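Local coordinates for platelet aggregation factor Sm-hPAF (Streptococcus mitis, PDB 4GWI), which binds fucosylated Lewis glycans through this F-type lectin domain of lectinolysin, a toxin that probably forms pores in cholesterol-containing host membranes, at residues A[9-14]-A[140-145]; A[67-72]-A[114-119]; A[89-94]-A[123-128]. The protein carries 2 engineered substitutions. All coordinates share one frame; numbering follows the deposited sequence.

Overall arrangement
From the N terminus, the loop 9-14 meets residues 140-145 of the last strand, so that interaction 1 joins the two ends of the chain and closes a loop within which both other contacts are nested. Inside it, strand 67-72 pairs with 114-119 in interaction 2, and 89-94 pairs with 123-128 in interaction 3; these two alternate along the chain and therefore cross. Interactions 1 and 2 share one sheet, where strand 138-145 lies beside 64-74, whereas interaction 3 belongs to the five-stranded sheet packed against it. Phe117 on Leu91, Val70 on Val125 and Val143 on Val125 join the two layers of the sandwich.

Interaction 1: residues A[9-14]-A[140-145]; sequences TENIAR and EVEVFR. With CA (calcium ion), chain F.
An Asx turn in the loop ahead of strand 17-20 docks Asn11 and Ile12 on the edge of strand 138-145. Asn11 OD1 accepts from Val143 N at 3.0 Å across the contact and from Ala13 N at 3.0 Å within its own turn. The two donors come from opposite faces of the amide plane, which fixes the rotation of the group, while ND2 packs against Glu142 CG, the two side chains crossing at about a right angle. Beside it, Ile12 N returns a bond to Val143 O at 2.9 Å. With its chi1 of 55°, Ile12 sets CG1 against Val143 CG1, and its CG2 branch rests on one face of the Arg145 guanidinium, 3.5 Å from NH2. In this F-type lectin fold the pairing joins the N-terminal loop to the final strand of the β-sandwich; the start of that strand reaches the calcium site. There Glu140 OE1 binds the calcium ion at 2.4 Å, alongside ligands from Arg31, Asp34, Asn36, Ser45 and Ala139; its OE2 shares a water with Asn11 ND2 and Val141 O. At the far end, Arg145 NH2 donates to Glu10 OE1 at 3.1 Å, in the guanidinium plane but from above the carboxylate plane. The same arginine also forms salt bridges to Glu8 and Glu65. The edge of the Phe144 ring meets Thr9 O, 3.4 Å from CE1.

Interaction 2: residues A[67-72]-A[114-119]; sequences VGKVKL and EVFFTA
Val70 packs obliquely against Phe117 on the buried face of an antiparallel pair: the Val70 CG2 methyl sits beside the Phe117 ring, 3.8 Å from CE2, and Val67 CG1 lies more loosely near CD2. Val115 adds a smaller bump next to Val70, their CB atoms 4.3 Å apart, and the Phe117 ring continues inward to Val89 and Leu91 of the facing sheet. On the other face, long chains fill the relief. Lys69 is fully extended, with CG opposite the backbone N (chi1 -178°), and runs alongside the Phe116 ring with CD 3.8 Å from CE1. This brings its tip across the Glu114 side chain, where NZ forms a weak 3.1 Å hydrogen bond within a salt bridge to OE2. Lys71 lies beside Glu114, pointing the same way, and makes a long salt bridge (NZ to OE2 3.8 Å) and a further one to Glu112, so both lysines converge on Glu114 OE2. Underneath, Val70 and Val115 exchange backbone bonds, with Val115 N to Val70 O at 2.7 Å. Farther along, Phe117 N reaches Gly68 O at 2.9 Å from well above the carbonyl plane. Here Gly68 and Lys69 together oppose Phe144 of the next strand, a classic beta bulge in the β-sandwich of the F-type lectin fold.

Interaction 3: residues A[89-94]-A[123-128]; sequences VVLLNE and RYVKVE
Tyr124 and Leu92 face each other obliquely across a hydrogen-bonded antiparallel pair, CB to CB at 3.9 Å. With chi1 at -60°, the tyrosine ring swings beside the turn after strand 87-92, where Asn93 O lies in the ring plane at its edge, 3.4 Å from CD1. One water links Tyr124 OH to Glu94 O. Arg123 stretches out along the ring, its CG over one face, and the phenol oxygen in turn sits over a face of the guanidinium. Glu94 runs the same way as Arg123, with CG 4.0 Å from NH1, but the arginine NE makes its salt bridge with Asp60, a residue of the magnesium site. On the opposite face of the sheet, Leu91 and Val125 lie side by side, CD2 to CG2 at 3.7 Å, toward the core. Back on the face of Leu92 and Tyr124, the Val90 side chain runs obliquely to that of Glu128, its CG2 3.9 Å from CD; Glu128 OE2 forms a salt bridge with Lys126 NZ, and Lys126 also makes a cation-pi contact with Trp56. Leu92 O accepts from both Arg123 N at 2.8 Å and Tyr124 N at 3.1 Å, a classic beta bulge at the corner leading into a central strand of the β-sandwich.

Interaction 1: residues A[9-14]-A[140-145]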
loop_
_atom_site.group_PDB
_atom_site.type_symbol
_atom_site.label_atom_id
_atom_site.label_comp_id
_atom_site.label_asym_id
_atom_site.label_seq_id
_atom_site.Cartn_x
_atom_site.Cartn_y
_atom_site.Cartn_z
ATOM N N THR A 9 10.860 10.410 10.020
ATOM C CA THR A 9 9.724 9.904 10.783
ATOM C C THR A 9 8.354 10.319 10.185
ATOM O O THR A 9 7.360 9.758 10.586
ATOM C CB THR A 9 9.781 10.462 12.278
ATOM O OG1 THR A 9 9.793 11.888 12.219
ATOM C CG2 THR A 9 10.953 9.906 13.018
ATOM N N GLU A 10 8.313 11.329 9.313
ATOM C CA GLU A 10 7.106 11.930 8.823
ATOM C C GLU A 10 6.487 10.883 7.779
ATOM O O GLU A 10 7.158 10.549 6.762
ATOM C CB GLU A 10 7.344 13.225 8.063
ATOM C CG GLU A 10 6.061 13.877 7.666
ATOM C CD GLU A 10 6.166 15.101 6.694
ATOM O OE1 GLU A 10 7.273 15.589 6.286
ATOM O OE2 GLU A 10 5.092 15.600 6.281
ATOM N N ASN A 11 5.209 10.512 8.005
ATOM C CA ASN A 11 4.502 9.736 6.966
ATOM C C ASN A 11 4.020 10.661 5.902
ATOM O O ASN A 11 2.983 11.364 5.990
ATOM C CB ASN A 11 3.347 8.954 7.653
ATOM C CG ASN A 11 2.394 8.381 6.594
ATOM O OD1 ASN A 11 2.786 8.143 5.434
ATOM N ND2 ASN A 11 1.157 8.149 6.959
ATOM N N ILE A 12 4.739 10.662 4.734
ATOM C CA ILE A 12 4.386 11.597 3.646
ATOM C C ILE A 12 3.220 11.109 2.763
ATOM O O ILE A 12 2.744 11.838 1.891
ATOM C CB ILE A 12 5.586 11.925 2.711
ATOM C CG1 ILE A 12 6.230 10.670 2.132
ATOM C CG2 ILE A 12 6.683 12.586 3.571
ATOM C CD1 ILE A 12 7.146 10.959 0.899
ATOM N N ALA A 13 2.694 9.892 3.041
ATOM C CA ALA A 13 1.510 9.467 2.269
ATOM C C ALA A 13 0.178 9.972 2.869
ATOM O O ALA A 13 -0.811 9.997 2.218
ATOM C CB ALA A 13 1.453 7.915 2.257
ATOM N N ARG A 14 0.196 10.377 4.160
ATOM C CA ARG A 14 -1.047 10.815 4.782
ATOM C C ARG A 14 -1.717 11.892 4.076
ATOM O O ARG A 14 -1.125 12.961 3.739
ATOM C CB ARG A 14 -0.622 11.272 6.200
ATOM C CG ARG A 14 -1.700 12.081 6.838
ATOM C CD ARG A 14 -2.521 10.982 7.396
ATOM N NE ARG A 14 -3.530 11.629 8.277
ATOM C CZ ARG A 14 -4.706 12.098 7.846
ATOM N NH1 ARG A 14 -5.504 12.717 8.730
ATOM N NH2 ARG A 14 -5.107 11.959 6.542
ATOM N N GLU A 140 -3.771 0.587 5.966
ATOM C CA GLU A 140 -2.999 1.861 5.855
ATOM C C GLU A 140 -1.719 1.521 5.068
ATOM O O GLU A 140 -1.210 0.402 5.148
ATOM C CB GLU A 140 -2.580 2.331 7.303
ATOM C CG GLU A 140 -2.148 3.820 7.274
ATOM C CD GLU A 140 -3.287 4.853 7.195
ATOM O OE1 GLU A 140 -4.490 4.556 7.042
ATOM O OE2 GLU A 140 -2.942 6.064 7.178
ATOM N N VAL A 141 -1.289 2.547 4.299
ATOM C CA VAL A 141 0.081 2.469 3.716
ATOM C C VAL A 141 0.760 3.778 4.129
ATOM O O VAL A 141 0.220 4.898 3.925
ATOM C CB VAL A 141 -0.072 2.454 2.170
ATOM C CG1 VAL A 141 1.345 2.524 1.555
ATOM C CG2 VAL A 141 -0.730 1.147 1.709
ATOM N N GLU A 142 1.902 3.606 4.765
ATOM C CA GLU A 142 2.681 4.803 5.227
ATOM C C GLU A 142 3.988 4.829 4.445
ATOM O O GLU A 142 4.525 3.751 4.082
ATOM C CB GLU A 142 3.029 4.654 6.732
ATOM C CG GLU A 142 1.717 4.721 7.557
ATOM C CD GLU A 142 2.016 4.472 9.035
ATOM O OE1 GLU A 142 3.088 3.940 9.433
ATOM O OE2 GLU A 142 1.062 4.809 9.827
ATOM N N VAL A 143 4.438 6.035 4.128
ATOM C CA VAL A 143 5.681 6.119 3.258
ATOM C C VAL A 143 6.627 7.134 3.921
ATOM O O VAL A 143 6.162 8.191 4.387
ATOM C CB VAL A 143 5.283 6.673 1.894
ATOM C CG1 VAL A 143 6.560 6.876 1.006
ATOM C CG2 VAL A 143 4.291 5.701 1.187
ATOM N N PHE A 144 7.925 6.794 3.967
ATOM C CA PHE A 144 8.893 7.650 4.690
ATOM C C PHE A 144 10.081 7.963 3.793
ATOM O O PHE A 144 10.512 7.042 3.071
ATOM C CB PHE A 144 9.384 6.922 5.905
ATOM C CG PHE A 144 8.228 6.528 6.844
ATOM C CD1 PHE A 144 7.708 7.457 7.796
ATOM C CD2 PHE A 144 7.635 5.262 6.701
ATOM C CE1 PHE A 144 6.604 7.048 8.606
ATOM C CE2 PHE A 144 6.547 4.843 7.540
ATOM C CZ PHE A 144 6.029 5.786 8.426
ATOM N N ARG A 145 10.542 9.222 3.859
ATOM C CA ARG A 145 11.758 9.542 3.079
ATOM C C ARG A 145 13.013 8.944 3.675
ATOM O O ARG A 145 13.141 8.745 4.857
ATOM C CB ARG A 145 11.940 11.024 3.042
ATOM C CG ARG A 145 10.837 11.811 2.444
ATOM C CD ARG A 145 11.186 13.336 2.531
ATOM N NE ARG A 145 10.144 14.164 1.978
ATOM C CZ ARG A 145 9.273 14.905 2.672
ATOM N NH1 ARG A 145 8.305 15.603 2.016
ATOM N NH2 ARG A 145 9.289 14.917 4.032
HETATM CA CA CA F . -6.688 3.575 7.386
HETATM O O HOH W 1 9.527 10.969 5.800
HETATM O O HOH W 2 -0.904 6.955 5.458
#

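Interaction 2: residues A[67-72]-A[114-119]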
loop_
_atom_site.group_PDB
_atom_site.type_symbol
_atom_site.label_atom_id
_atom_site.label_comp_id
_atom_site.label_asym_id
_atom_site.label_seq_id
_atom_site.Cartn_x
_atom_site.Cartn_y
_atom_site.Cartn_z
ATOM N N VAL A 67 12.420 7.951 -1.491
ATOM C CA VAL A 67 11.653 7.009 -0.612
ATOM C C VAL A 67 12.588 6.014 -0.053
ATOM O O VAL A 67 13.400 5.323 -0.784
ATOM C CB VAL A 67 10.571 6.324 -1.459
ATOM C CG1 VAL A 67 9.851 5.222 -0.602
ATOM C CG2 VAL A 67 9.535 7.374 -1.963
ATOM N N GLY A 68 12.516 5.832 1.268
ATOM C CA GLY A 68 13.279 4.838 1.912
ATOM C C GLY A 68 12.519 3.661 2.560
ATOM O O GLY A 68 13.112 2.580 2.782
ATOM N N LYS A 69 11.231 3.937 2.874
ATOM C CA LYS A 69 10.453 2.864 3.559
ATOM C C LYS A 69 8.994 3.001 3.197
ATOM O O LYS A 69 8.462 4.135 3.149
ATOM C CB LYS A 69 10.627 2.917 5.113
ATOM C CG LYS A 69 9.881 1.787 5.868
ATOM C CD LYS A 69 10.105 2.116 7.377
ATOM C CE LYS A 69 9.512 1.160 8.349
ATOM N NZ LYS A 69 9.921 1.731 9.693
ATOM N N VAL A 70 8.397 1.864 2.935
ATOM C CA VAL A 70 6.905 1.827 2.746
ATOM C C VAL A 70 6.414 0.764 3.743
ATOM O O VAL A 70 6.929 -0.321 3.817
ATOM C CB VAL A 70 6.538 1.360 1.326
ATOM C CG1 VAL A 70 4.973 1.174 1.182
ATOM C CG2 VAL A 70 7.027 2.450 0.315
ATOM N N LYS A 71 5.394 1.153 4.574
ATOM C CA LYS A 71 4.895 0.200 5.592
ATOM C C LYS A 71 3.420 -0.103 5.246
ATOM O O LYS A 71 2.676 0.838 5.047
ATOM C CB LYS A 71 4.943 0.870 6.981
ATOM C CG LYS A 71 4.733 -0.153 8.056
ATOM C CD LYS A 71 5.283 0.439 9.402
ATOM C CE LYS A 71 4.856 -0.563 10.485
ATOM N NZ LYS A 71 5.122 0.161 11.785
ATOM N N LEU A 72 3.112 -1.372 5.120
ATOM C CA LEU A 72 1.737 -1.778 4.755
ATOM C C LEU A 72 1.144 -2.318 6.109
ATOM O O LEU A 72 1.743 -3.136 6.787
ATOM C CB LEU A 72 1.724 -2.965 3.795
ATOM C CG LEU A 72 2.435 -2.707 2.445
ATOM C CD1 LEU A 72 2.017 -3.855 1.534
ATOM C CD2 LEU A 72 2.195 -1.366 1.756
ATOM N N GLU A 114 7.157 -4.085 6.661
ATOM C CA GLU A 114 7.983 -2.924 6.378
ATOM C C GLU A 114 8.861 -3.225 5.153
ATOM O O GLU A 114 9.582 -4.272 5.097
ATOM C CB GLU A 114 8.995 -2.653 7.544
ATOM C CG GLU A 114 8.221 -2.099 8.786
ATOM C CD GLU A 114 9.127 -1.712 9.946
ATOM O OE1 GLU A 114 10.277 -2.179 10.010
ATOM O OE2 GLU A 114 8.648 -0.929 10.785
ATOM N N VAL A 115 8.719 -2.364 4.143
ATOM C CA VAL A 115 9.487 -2.598 2.867
ATOM C C VAL A 115 10.496 -1.475 2.780
ATOM O O VAL A 115 10.194 -0.278 2.866
ATOM C CB VAL A 115 8.490 -2.487 1.708
ATOM C CG1 VAL A 115 9.279 -2.817 0.404
ATOM C CG2 VAL A 115 7.314 -3.442 1.861
ATOM N N PHE A 116 11.776 -1.828 2.615
ATOM C CA PHE A 116 12.829 -0.817 2.547
ATOM C C PHE A 116 13.355 -0.627 1.118
ATOM O O PHE A 116 13.554 -1.665 0.463
ATOM C CB PHE A 116 13.991 -1.243 3.474
ATOM C CG PHE A 116 13.583 -1.164 4.957
ATOM C CD1 PHE A 116 13.732 0.045 5.584
ATOM C CD2 PHE A 116 13.110 -2.304 5.600
ATOM C CE1 PHE A 116 13.364 0.174 6.946
ATOM C CE2 PHE A 116 12.731 -2.168 6.994
ATOM C CZ PHE A 116 12.875 -0.931 7.591
ATOM N N PHE A 117 13.439 0.639 0.691
ATOM C CA PHE A 117 13.980 0.928 -0.652
ATOM C C PHE A 117 15.267 1.664 -0.555
ATOM O O PHE A 117 15.502 2.386 0.401
ATOM C CB PHE A 117 12.968 1.756 -1.393
ATOM C CG PHE A 117 11.773 0.939 -1.881
ATOM C CD1 PHE A 117 11.808 0.141 -2.976
ATOM C CD2 PHE A 117 10.557 0.958 -1.134
ATOM C CE1 PHE A 117 10.723 -0.610 -3.460
ATOM C CE2 PHE A 117 9.475 0.229 -1.620
ATOM C CZ PHE A 117 9.522 -0.587 -2.732
ATOM N N THR A 118 16.150 1.430 -1.580
ATOM C CA THR A 118 17.520 2.016 -1.477
ATOM C C THR A 118 17.544 3.386 -2.109
ATOM O O THR A 118 17.838 3.551 -3.322
ATOM C CB THR A 118 18.512 1.103 -2.158
ATOM O OG1 THR A 118 18.364 -0.253 -1.651
ATOM C CG2 THR A 118 19.928 1.557 -1.841
ATOM N N ALA A 119 16.993 4.344 -1.369
ATOM C CA ALA A 119 16.980 5.805 -1.697
ATOM C C ALA A 119 16.444 6.063 -3.086
ATOM O O ALA A 119 17.165 6.589 -3.978
ATOM C CB ALA A 119 18.398 6.374 -1.543
#

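Interaction 3: residues A[89-94]-A[123-128]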
loop_
_atom_site.group_PDB
_atom_site.type_symbol
_atom_site.label_atom_id
_atom_site.label_comp_id
_atom_site.label_asym_id
_atom_site.label_seq_id
_atom_site.Cartn_x
_atom_site.Cartn_y
_atom_site.Cartn_z
ATOM N N VAL A 89 5.198 -4.541 -4.311
ATOM C CA VAL A 89 5.192 -3.066 -3.938
ATOM C C VAL A 89 6.070 -2.400 -4.969
ATOM O O VAL A 89 7.257 -2.805 -5.167
ATOM C CB VAL A 89 5.709 -2.869 -2.518
ATOM C CG1 VAL A 89 5.685 -1.373 -2.107
ATOM C CG2 VAL A 89 4.837 -3.682 -1.522
ATOM N N VAL A 90 5.547 -1.375 -5.601
ATOM C CA VAL A 90 6.174 -0.772 -6.784
ATOM C C VAL A 90 6.306 0.705 -6.533
ATOM O O VAL A 90 5.413 1.402 -5.971
ATOM C CB VAL A 90 5.266 -0.947 -8.020
ATOM C CG1 VAL A 90 6.041 -0.582 -9.284
ATOM C CG2 VAL A 90 4.823 -2.409 -8.140
ATOM N N LEU A 91 7.467 1.249 -6.926
ATOM C CA LEU A 91 7.652 2.688 -6.934
ATOM C C LEU A 91 7.691 3.173 -8.385
ATOM O O LEU A 91 8.363 2.529 -9.189
ATOM C CB LEU A 91 8.951 3.088 -6.254
ATOM C CG LEU A 91 9.162 2.681 -4.754
ATOM C CD1 LEU A 91 10.465 3.250 -4.230
ATOM C CD2 LEU A 91 7.920 3.193 -3.984
ATOM N N LEU A 92 7.000 4.238 -8.692
ATOM C CA LEU A 92 6.962 4.774 -10.074
ATOM C C LEU A 92 7.460 6.207 -10.037
ATOM O O LEU A 92 7.224 6.979 -9.107
ATOM C CB LEU A 92 5.541 4.823 -10.656
ATOM C CG LEU A 92 4.734 3.570 -10.521
ATOM C CD1 LEU A 92 3.414 3.949 -11.247
ATOM C CD2 LEU A 92 5.385 2.443 -11.247
ATOM N N ASN A 93 8.162 6.593 -11.121
ATOM C CA ASN A 93 8.537 7.997 -11.265
ATOM C C ASN A 93 7.360 8.887 -11.748
ATOM O O ASN A 93 6.196 8.435 -11.898
ATOM C CB ASN A 93 9.813 8.107 -12.203
ATOM C CG ASN A 93 9.499 7.822 -13.672
ATOM O OD1 ASN A 93 10.518 7.648 -14.489
ATOM N ND2 ASN A 93 8.302 7.625 -14.078
ATOM N N GLU A 94 7.618 10.170 -12.002
ATOM C CA GLU A 94 6.569 11.093 -12.380
ATOM C C GLU A 94 5.895 10.775 -13.665
ATOM O O GLU A 94 4.742 11.106 -13.924
ATOM C CB GLU A 94 7.158 12.537 -12.380
ATOM C CG GLU A 94 6.077 13.594 -12.674
ATOM C CD GLU A 94 6.045 14.114 -14.110
ATOM O OE1 GLU A 94 6.526 13.423 -15.071
ATOM O OE2 GLU A 94 5.501 15.244 -14.269
ATOM N N ARG A 123 7.459 9.163 -7.421
ATOM C CA ARG A 123 6.278 9.979 -7.114
ATOM C C ARG A 123 5.112 9.097 -6.696
ATOM O O ARG A 123 4.221 9.585 -5.904
ATOM C CB ARG A 123 5.897 10.831 -8.329
ATOM C CG ARG A 123 4.625 11.682 -8.015
ATOM C CD ARG A 123 4.412 12.792 -8.971
ATOM N NE ARG A 123 2.982 13.247 -8.832
ATOM C CZ ARG A 123 2.481 14.287 -9.468
ATOM N NH1 ARG A 123 3.309 15.090 -10.224
ATOM N NH2 ARG A 123 1.168 14.504 -9.337
ATOM N N TYR A 124 5.003 7.876 -7.175
ATOM C CA TYR A 124 3.842 6.999 -6.867
ATOM C C TYR A 124 4.295 5.781 -6.145
ATOM O O TYR A 124 5.382 5.189 -6.437
ATOM C CB TYR A 124 3.125 6.581 -8.164
ATOM C CG TYR A 124 2.579 7.730 -8.996
ATOM C CD1 TYR A 124 3.421 8.394 -9.958
ATOM C CD2 TYR A 124 1.309 8.269 -8.759
ATOM C CE1 TYR A 124 2.962 9.453 -10.719
ATOM C CE2 TYR A 124 0.805 9.305 -9.570
ATOM C CZ TYR A 124 1.616 9.878 -10.550
ATOM O OH TYR A 124 1.165 10.992 -11.232
ATOM N N VAL A 125 3.445 5.259 -5.203
ATOM C CA VAL A 125 3.699 4.003 -4.511
ATOM C C VAL A 125 2.506 3.107 -4.829
ATOM O O VAL A 125 1.324 3.588 -4.610
ATOM C CB VAL A 125 3.834 4.216 -2.990
ATOM C CG1 VAL A 125 4.007 2.829 -2.307
ATOM C CG2 VAL A 125 5.008 5.151 -2.701
ATOM N N LYS A 126 2.735 1.907 -5.323
ATOM C CA LYS A 126 1.597 1.072 -5.737
ATOM C C LYS A 126 1.746 -0.294 -5.065
ATOM O O LYS A 126 2.861 -0.794 -4.908
ATOM C CB LYS A 126 1.669 1.002 -7.270
ATOM C CG LYS A 126 0.561 0.317 -7.912
ATOM C CD LYS A 126 0.710 0.655 -9.454
ATOM C CE LYS A 126 -0.536 0.003 -10.016
ATOM N NZ LYS A 126 -0.159 -0.318 -11.407
ATOM N N VAL A 127 0.603 -0.903 -4.700
ATOM C CA VAL A 127 0.576 -2.291 -4.192
ATOM C C VAL A 127 -0.219 -3.008 -5.277
ATOM O O VAL A 127 -1.336 -2.632 -5.589
ATOM C CB VAL A 127 -0.103 -2.409 -2.799
ATOM C CG1 VAL A 127 -0.207 -3.900 -2.374
ATOM C CG2 VAL A 127 0.660 -1.524 -1.800
ATOM N N GLU A 128 0.350 -4.118 -5.771
ATOM C CA GLU A 128 -0.321 -4.864 -6.918
ATOM C C GLU A 128 -0.420 -6.322 -6.499
ATOM O O GLU A 128 0.603 -6.986 -6.290
ATOM C CB GLU A 128 0.592 -4.845 -8.156
ATOM C CG GLU A 128 0.722 -3.486 -8.750
ATOM C CD GLU A 128 1.601 -3.434 -10.036
ATOM O OE1 GLU A 128 2.314 -4.413 -10.319
ATOM O OE2 GLU A 128 1.568 -2.363 -10.704
HETATM O O HOH W 3 2.941 12.534 -12.467
#